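Local coordinates for hypothetical protein PA0094 (Pseudomonas aeruginosa, PDB 1TU1) that acts as a homodimeric adaptor that is essential for delivering the toxin Tse6 to target cells, by enabling its loading onto VgrG1a, at residues T4-H9 with D21-I26; R103-E108 with P130-A135. All coordinates share one frame; numbering follows the deposited sequence. Where two conformers were deposited one is given.

How the contacts relate
Contact 1 (residues 4-9 with 21-26) lies at the dimer interface, its centre about 14 Å from the centre of the chain, whereas the centre of contact 2 (103-108 with 130-135) is about 8 Å from the centre of the chain, where helix 125-137 packs on the six-stranded antiparallel sheet. The centres of contacts 1 and 2 are about 19 Å apart. The nearest atoms of contacts 1 and 2 are about 10 Å apart, so the two do not touch. The sheet links them: contact 1 reaches its strand 25-29, contact 2 its strand 98-107. Both also meet the second subunit, contact 1 extensively and contact 2 through small helix residues. A bound 1,2-ethanediol, probably from the crystallisation liquor, lies about 5 Å from the Trp132 side chain.

Contact 1: residues T4-H9 with D21-I26; sequences TLYRLH and DQSINI
Tyr6 reaches across to the turn formed by Asp21 and Ser23, and its phenol end does all the touching. With CG anti to the backbone N (chi1 -177°), the ring extends from strand 3-7 toward this turn. The Asp21 side chain crosses it at about a right angle, and the ring and carboxylate planes stand 83° apart. Tyr6 CE1 comes within 4.1 Å of Asp21 OD2, an oblique approach. The Ser23 hydroxyl lies beside the phenol, Tyr6 OH being 3.4 Å from Ser23 OG. A modelled water in the plane of the Tyr6 ring joins the phenol oxygen to Asp21 OD2, but both of its contacts are unusually short, which leaves the details of this bridge doubtful.

The carboxylate is positioned from within its own segment. Asp21 OD1 receives the backbone N of Ser23 at 2.9 Å, which makes an Asx turn; this donor comes from above the carboxylate plane. The Ser23 hydroxyl donates to the same oxygen, Ser23 OG to Asp21 OD1 being 2.7 Å, on the syn lone pair. Two donors therefore grip OD1 and help to fix the carboxylate's rotation, with OD2 turned to the Tyr6 ring carbon CE1.

The second subunit adds to this cluster: Tyr6 OH also meets the side-chain amide of Asn25 of the second subunit, its strongest polar partner, probably in a hydrogen bond, and Ser23 OG bonds to the backbone N of Ile26 of that subunit. Around the contact, strand 3-7 pairs with strand 11-16, whose Leu13 and Ile15 pack against Tyr6, while Arg44 of strand 38-45 touches Asp21. Asp21 itself pairs antiparallel with a strand of the second subunit, so the beta structure runs on through the dimer interface.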
loop_
_atom_site.group_PDB
_atom_site.type_symbol
_atom_site.label_atom_id
_atom_site.label_comp_id
_atom_site.label_asym_id
_atom_site.label_seq_id
_atom_site.Cartn_x
_atom_site.Cartn_y
_atom_site.Cartn_z
ATOM N N THR A 4 12.218 -0.577 -13.252
ATOM C CA THR A 4 11.100 -1.321 -13.803
ATOM C C THR A 4 9.773 -0.546 -13.682
ATOM O O THR A 4 9.534 0.125 -12.695
ATOM C CB THR A 4 11.025 -2.647 -13.085
ATOM O OG1 THR A 4 12.252 -3.369 -13.324
ATOM C CG2 THR A 4 9.933 -3.546 -13.671
ATOM N N LEU A 5 8.925 -0.665 -14.700
ATOM C CA LEU A 5 7.617 -0.017 -14.729
ATOM C C LEU A 5 6.676 -0.600 -13.682
ATOM O O LEU A 5 6.361 -1.774 -13.727
ATOM C CB LEU A 5 6.974 -0.170 -16.105
ATOM C CG LEU A 5 5.798 0.760 -16.397
ATOM C CD1 LEU A 5 6.096 2.218 -16.059
ATOM C CD2 LEU A 5 5.419 0.632 -17.884
ATOM N N TYR A 6 6.209 0.231 -12.762
ATOM C CA TYR A 6 5.372 -0.213 -11.662
ATOM C C TYR A 6 3.951 0.339 -11.842
ATOM O O TYR A 6 3.758 1.530 -12.051
ATOM C CB TYR A 6 5.960 0.291 -10.356
ATOM C CG TYR A 6 5.197 -0.173 -9.161
ATOM C CD1 TYR A 6 5.445 -1.423 -8.602
ATOM C CD2 TYR A 6 4.200 0.635 -8.578
ATOM C CE1 TYR A 6 4.729 -1.862 -7.508
ATOM C CE2 TYR A 6 3.497 0.202 -7.474
ATOM C CZ TYR A 6 3.750 -1.052 -6.951
ATOM O OH TYR A 6 3.042 -1.486 -5.851
ATOM N N ARG A 7 2.974 -0.537 -11.747
ATOM C CA ARG A 7 1.590 -0.199 -12.012
ATOM C C ARG A 7 0.819 -0.083 -10.695
ATOM O O ARG A 7 0.877 -0.987 -9.830
ATOM C CB ARG A 7 0.897 -1.234 -12.916
ATOM C CG ARG A 7 1.765 -1.851 -13.992
ATOM C CD ARG A 7 2.570 -0.861 -14.821
ATOM N NE ARG A 7 3.126 -1.363 -16.086
ATOM C CZ ARG A 7 3.649 -2.572 -16.321
ATOM N NH1 ARG A 7 3.703 -3.524 -15.392
ATOM N NH2 ARG A 7 4.124 -2.836 -17.539
ATOM N N LEU A 8 0.136 1.055 -10.534
ATOM C CA LEU A 8 -0.874 1.227 -9.497
ATOM C C LEU A 8 -2.196 1.688 -10.139
ATOM O O LEU A 8 -2.290 1.850 -11.353
ATOM C CB LEU A 8 -0.399 2.175 -8.396
ATOM C CG LEU A 8 0.138 3.562 -8.745
ATOM C CD1 LEU A 8 -0.101 4.521 -7.600
ATOM C CD2 LEU A 8 1.615 3.524 -9.082
ATOM N N HIS A 9 -3.234 1.791 -9.334
ATOM C CA HIS A 9 -4.583 2.009 -9.852
ATOM C C HIS A 9 -4.702 3.386 -10.507
ATOM O O HIS A 9 -5.383 3.526 -11.525
ATOM C CB HIS A 9 -5.611 1.838 -8.731
ATOM C CG HIS A 9 -7.037 1.954 -9.187
ATOM N ND1 HIS A 9 -7.570 1.153 -10.174
ATOM C CD2 HIS A 9 -8.046 2.758 -8.766
ATOM C CE1 HIS A 9 -8.843 1.477 -10.360
ATOM N NE2 HIS A 9 -9.154 2.453 -9.522
ATOM N N ASP A 21 10.000 -3.032 -2.064
ATOM C CA ASP A 21 8.552 -2.810 -2.082
ATOM C C ASP A 21 7.865 -3.357 -0.846
ATOM O O ASP A 21 8.005 -4.525 -0.545
ATOM C CB ASP A 21 7.988 -3.467 -3.336
ATOM C CG ASP A 21 6.492 -3.326 -3.458
ATOM O OD1 ASP A 21 5.888 -2.439 -2.818
ATOM O OD2 ASP A 21 5.854 -4.089 -4.202
ATOM N N GLN A 22 7.118 -2.499 -0.141
ATOM C CA GLN A 22 6.392 -2.843 1.086
ATOM C C GLN A 22 4.903 -2.427 0.957
ATOM O O GLN A 22 4.212 -2.227 1.948
ATOM C CB GLN A 22 7.046 -2.161 2.305
ATOM C CG GLN A 22 8.553 -2.477 2.436
ATOM C CD GLN A 22 9.246 -1.895 3.672
ATOM O OE1 GLN A 22 10.415 -2.232 3.931
ATOM N NE2 GLN A 22 8.568 -1.014 4.406
ATOM N N SER A 23 4.448 -2.300 -0.273
ATOM C CA SER A 23 3.128 -1.760 -0.574
ATOM C C SER A 23 1.988 -2.595 0.051
ATOM O O SER A 23 2.060 -3.810 0.097
ATOM C CB SER A 23 2.950 -1.680 -2.083
ATOM O OG SER A 23 3.837 -0.715 -2.602
ATOM N N ILE A 24 0.952 -1.916 0.530
ATOM C CA ILE A 24 -0.235 -2.587 1.055
ATOM C C ILE A 24 -1.506 -1.952 0.470
ATOM O O ILE A 24 -1.707 -0.726 0.536
ATOM C CB ILE A 24 -0.228 -2.497 2.605
ATOM C CG1 ILE A 24 1.071 -3.072 3.191
ATOM C CG2 ILE A 24 -1.382 -3.260 3.216
ATOM C CD1 ILE A 24 1.304 -2.690 4.619
ATOM N N ASN A 25 -2.346 -2.762 -0.163
ATOM C CA ASN A 25 -3.674 -2.299 -0.559
ATOM C C ASN A 25 -4.646 -2.583 0.554
ATOM O O ASN A 25 -4.670 -3.689 1.091
ATOM C CB ASN A 25 -4.142 -2.934 -1.847
ATOM C CG ASN A 25 -3.193 -2.678 -2.991
ATOM O OD1 ASN A 25 -3.201 -1.597 -3.605
ATOM N ND2 ASN A 25 -2.315 -3.646 -3.246
ATOM N N ILE A 26 -5.436 -1.580 0.933
ATOM C CA ILE A 26 -6.283 -1.692 2.109
ATOM C C ILE A 26 -7.700 -1.323 1.680
ATOM O O ILE A 26 -7.897 -0.238 1.118
ATOM C CB ILE A 26 -5.819 -0.759 3.231
ATOM C CG1 ILE A 26 -4.376 -1.096 3.672
ATOM C CG2 ILE A 26 -6.804 -0.810 4.395
ATOM C CD1 ILE A 26 -3.760 -0.073 4.579
HETATM O O HOH W 1 3.659 -3.794 -5.165
#

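Contact 2: residues R103-E108 with P130-A135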
loop_
_atom_site.group_PDB
_atom_site.type_symbol
_atom_site.label_atom_id
_atom_site.label_comp_id
_atom_site.label_asym_id
_atom_site.label_seq_id
_atom_site.Cartn_x
_atom_site.Cartn_y
_atom_site.Cartn_z
ATOM N N ARG A 103 -9.223 -15.013 6.859
ATOM C CA ARG A 103 -9.162 -15.825 5.659
ATOM C C ARG A 103 -8.044 -15.232 4.796
ATOM O O ARG A 103 -8.207 -14.143 4.214
ATOM C CB ARG A 103 -10.498 -15.819 4.937
ATOM C CG ARG A 103 -11.683 -16.190 5.867
ATOM C CD ARG A 103 -12.887 -16.739 5.148
ATOM N NE ARG A 103 -12.690 -18.103 4.678
ATOM C CZ ARG A 103 -13.597 -18.797 3.997
ATOM N NH1 ARG A 103 -14.752 -18.252 3.656
ATOM N NH2 ARG A 103 -13.334 -20.035 3.600
ATOM N N GLN A 104 -6.918 -15.942 4.760
ATOM C CA GLN A 104 -5.650 -15.464 4.218
ATOM C C GLN A 104 -5.197 -16.331 3.035
ATOM O O GLN A 104 -5.004 -17.539 3.179
ATOM C CB GLN A 104 -4.604 -15.471 5.323
ATOM C CG GLN A 104 -3.336 -14.712 5.015
ATOM C CD GLN A 104 -2.519 -14.416 6.246
ATOM O OE1 GLN A 104 -2.095 -15.330 6.956
ATOM N NE2 GLN A 104 -2.315 -13.130 6.526
ATOM N N VAL A 105 -5.087 -15.734 1.855
ATOM C CA VAL A 105 -4.695 -16.458 0.652
ATOM C C VAL A 105 -3.257 -16.075 0.260
ATOM O O VAL A 105 -2.912 -14.891 0.151
ATOM C CB VAL A 105 -5.629 -16.173 -0.494
ATOM C CG1 VAL A 105 -5.212 -16.953 -1.773
ATOM C CG2 VAL A 105 -7.099 -16.512 -0.120
ATOM N N PHE A 106 -2.416 -17.082 0.073
ATOM C CA PHE A 106 -1.059 -16.863 -0.394
ATOM C C PHE A 106 -1.028 -17.291 -1.829
ATOM O O PHE A 106 -1.422 -18.426 -2.146
ATOM C CB PHE A 106 -0.091 -17.697 0.422
ATOM C CG PHE A 106 -0.079 -17.371 1.870
ATOM C CD1 PHE A 106 0.899 -16.541 2.388
ATOM C CD2 PHE A 106 -1.041 -17.887 2.730
ATOM C CE1 PHE A 106 0.941 -16.237 3.745
ATOM C CE2 PHE A 106 -1.008 -17.589 4.109
ATOM C CZ PHE A 106 -0.022 -16.757 4.613
ATOM N N ILE A 107 -0.606 -16.387 -2.721
ATOM C CA ILE A 107 -0.561 -16.679 -4.143
ATOM C C ILE A 107 0.880 -16.600 -4.615
ATOM O O ILE A 107 1.503 -15.548 -4.576
ATOM C CB ILE A 107 -1.426 -15.704 -4.972
ATOM C CG1 ILE A 107 -2.847 -15.603 -4.400
ATOM C CG2 ILE A 107 -1.424 -16.130 -6.457
ATOM C CD1 ILE A 107 -3.710 -14.587 -5.105
ATOM N N GLU A 108 1.411 -17.735 -5.055
ATOM C CA GLU A 108 2.773 -17.790 -5.554
ATOM C C GLU A 108 2.919 -16.863 -6.758
ATOM O O GLU A 108 2.205 -16.987 -7.716
ATOM C CB GLU A 108 3.168 -19.207 -5.998
ATOM C CG GLU A 108 4.675 -19.266 -6.210
ATOM C CD GLU A 108 5.204 -20.627 -6.667
ATOM O OE1 GLU A 108 4.442 -21.438 -7.260
ATOM O OE2 GLU A 108 6.403 -20.832 -6.418
ATOM N N PRO A 130 -19.609 -13.552 1.528
ATOM C CA PRO A 130 -20.046 -13.436 0.136
ATOM C C PRO A 130 -19.275 -12.402 -0.694
ATOM O O PRO A 130 -18.869 -12.701 -1.829
ATOM C CB PRO A 130 -21.522 -13.037 0.273
ATOM C CG PRO A 130 -21.922 -13.611 1.584
ATOM C CD PRO A 130 -20.745 -13.412 2.459
ATOM N N ALA A 131 -19.100 -11.195 -0.154
ATOM C CA ALA A 131 -18.410 -10.132 -0.874
ATOM C C ALA A 131 -16.913 -10.465 -1.013
ATOM O O ALA A 131 -16.350 -10.262 -2.060
ATOM C CB ALA A 131 -18.581 -8.801 -0.161
ATOM N N TRP A 132 -16.304 -10.959 0.055
ATOM C CA TRP A 132 -14.915 -11.412 0.009
ATOM C C TRP A 132 -14.705 -12.467 -1.105
ATOM O O TRP A 132 -13.841 -12.311 -1.977
ATOM C CB TRP A 132 -14.524 -11.986 1.347
ATOM C CG TRP A 132 -13.210 -12.659 1.319
ATOM C CD1 TRP A 132 -11.984 -12.065 1.238
ATOM C CD2 TRP A 132 -12.978 -14.069 1.341
ATOM N NE1 TRP A 132 -11.001 -13.025 1.236
ATOM C CE2 TRP A 132 -11.581 -14.265 1.301
ATOM C CE3 TRP A 132 -13.816 -15.198 1.400
ATOM C CZ2 TRP A 132 -10.998 -15.541 1.307
ATOM C CZ3 TRP A 132 -13.230 -16.474 1.411
ATOM C CH2 TRP A 132 -11.838 -16.631 1.355
ATOM N N LYS A 133 -15.543 -13.506 -1.071
ATOM C CA LYS A 133 -15.470 -14.641 -2.005
ATOM C C LYS A 133 -15.518 -14.141 -3.426
ATOM O O LYS A 133 -14.652 -14.484 -4.243
ATOM C CB LYS A 133 -16.605 -15.648 -1.771
ATOM C CG LYS A 133 -16.504 -16.916 -2.644
ATOM C CD LYS A 133 -17.613 -17.922 -2.297
ATOM C CE LYS A 133 -18.172 -18.659 -3.516
ATOM N NZ LYS A 133 -19.455 -19.321 -3.155
ATOM N N GLN A 134 -16.523 -13.314 -3.716
ATOM C CA GLN A 134 -16.738 -12.801 -5.046
ATOM C C GLN A 134 -15.511 -12.023 -5.540
ATOM O O GLN A 134 -15.083 -12.182 -6.691
ATOM C CB GLN A 134 -17.976 -11.888 -5.082
ATOM C CG GLN A 134 -18.190 -11.151 -6.404
ATOM C CD GLN A 134 -18.428 -12.096 -7.591
ATOM O OE1 GLN A 134 -18.871 -13.232 -7.400
ATOM N NE2 GLN A 134 -18.125 -11.631 -8.804
ATOM N N ALA A 135 -15.011 -11.122 -4.698
ATOM C CA ALA A 135 -13.852 -10.304 -5.032
ATOM C C ALA A 135 -12.676 -11.206 -5.424
ATOM O O ALA A 135 -12.050 -11.008 -6.475
ATOM C CB ALA A 135 -13.453 -9.449 -3.843
HETATM O O HOH W 2 -8.194 -13.478 1.570
#
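The aliphatic chain of Arg103 crosses one face of the Trp132 indole near its rim, the two side chains at about a right angle, and this pair makes up most of the contact. It supplies a CH-pi interaction: Arg103 CD stands 4.1 Å from the centroid of the six-membered ring of Trp132, 23° off the ring normal. Nearer the backbone, Arg103 CB rests over the rim of the same ring, 3.7 Å from Trp132 CZ2. The bend at chi3 (74°) carries the guanidinium past the CZ3-CH2 edge, so that one of its faces meets Trp132 CZ3. The guanidinium and ring planes are 34° apart, and the group leans over the edge of the indole with Arg103 NH1 3.2 Å from Trp132 CZ3.

Apolar packing adds a smaller share: Val105 meets the indole near its plane, Val105 CG2 lying 4.3 Å from Trp132 CZ2.

Direct hydrogen bonds between strand and helix are absent, but a water at the ring edge joins them. It accepts from Trp132 NE1 at 2.9 Å and donates to Arg103 O at 2.7 Å, satisfying the buried indole N-H.

Salt bridges from Arg103 NE to Asp90 on strand 84-95 and from NH1 to Glu129 on helix 125-137 probably offset the cost of burying the guanidinium and hold it against the rim of the tryptophan. Helix 125-137 thus packs by Trp132 on a face of the antiparallel sheet of this DcrB-family domain, at strand 98-107, through ring-face packing, water bridging and charge pairing rather than hydrophobic contact alone.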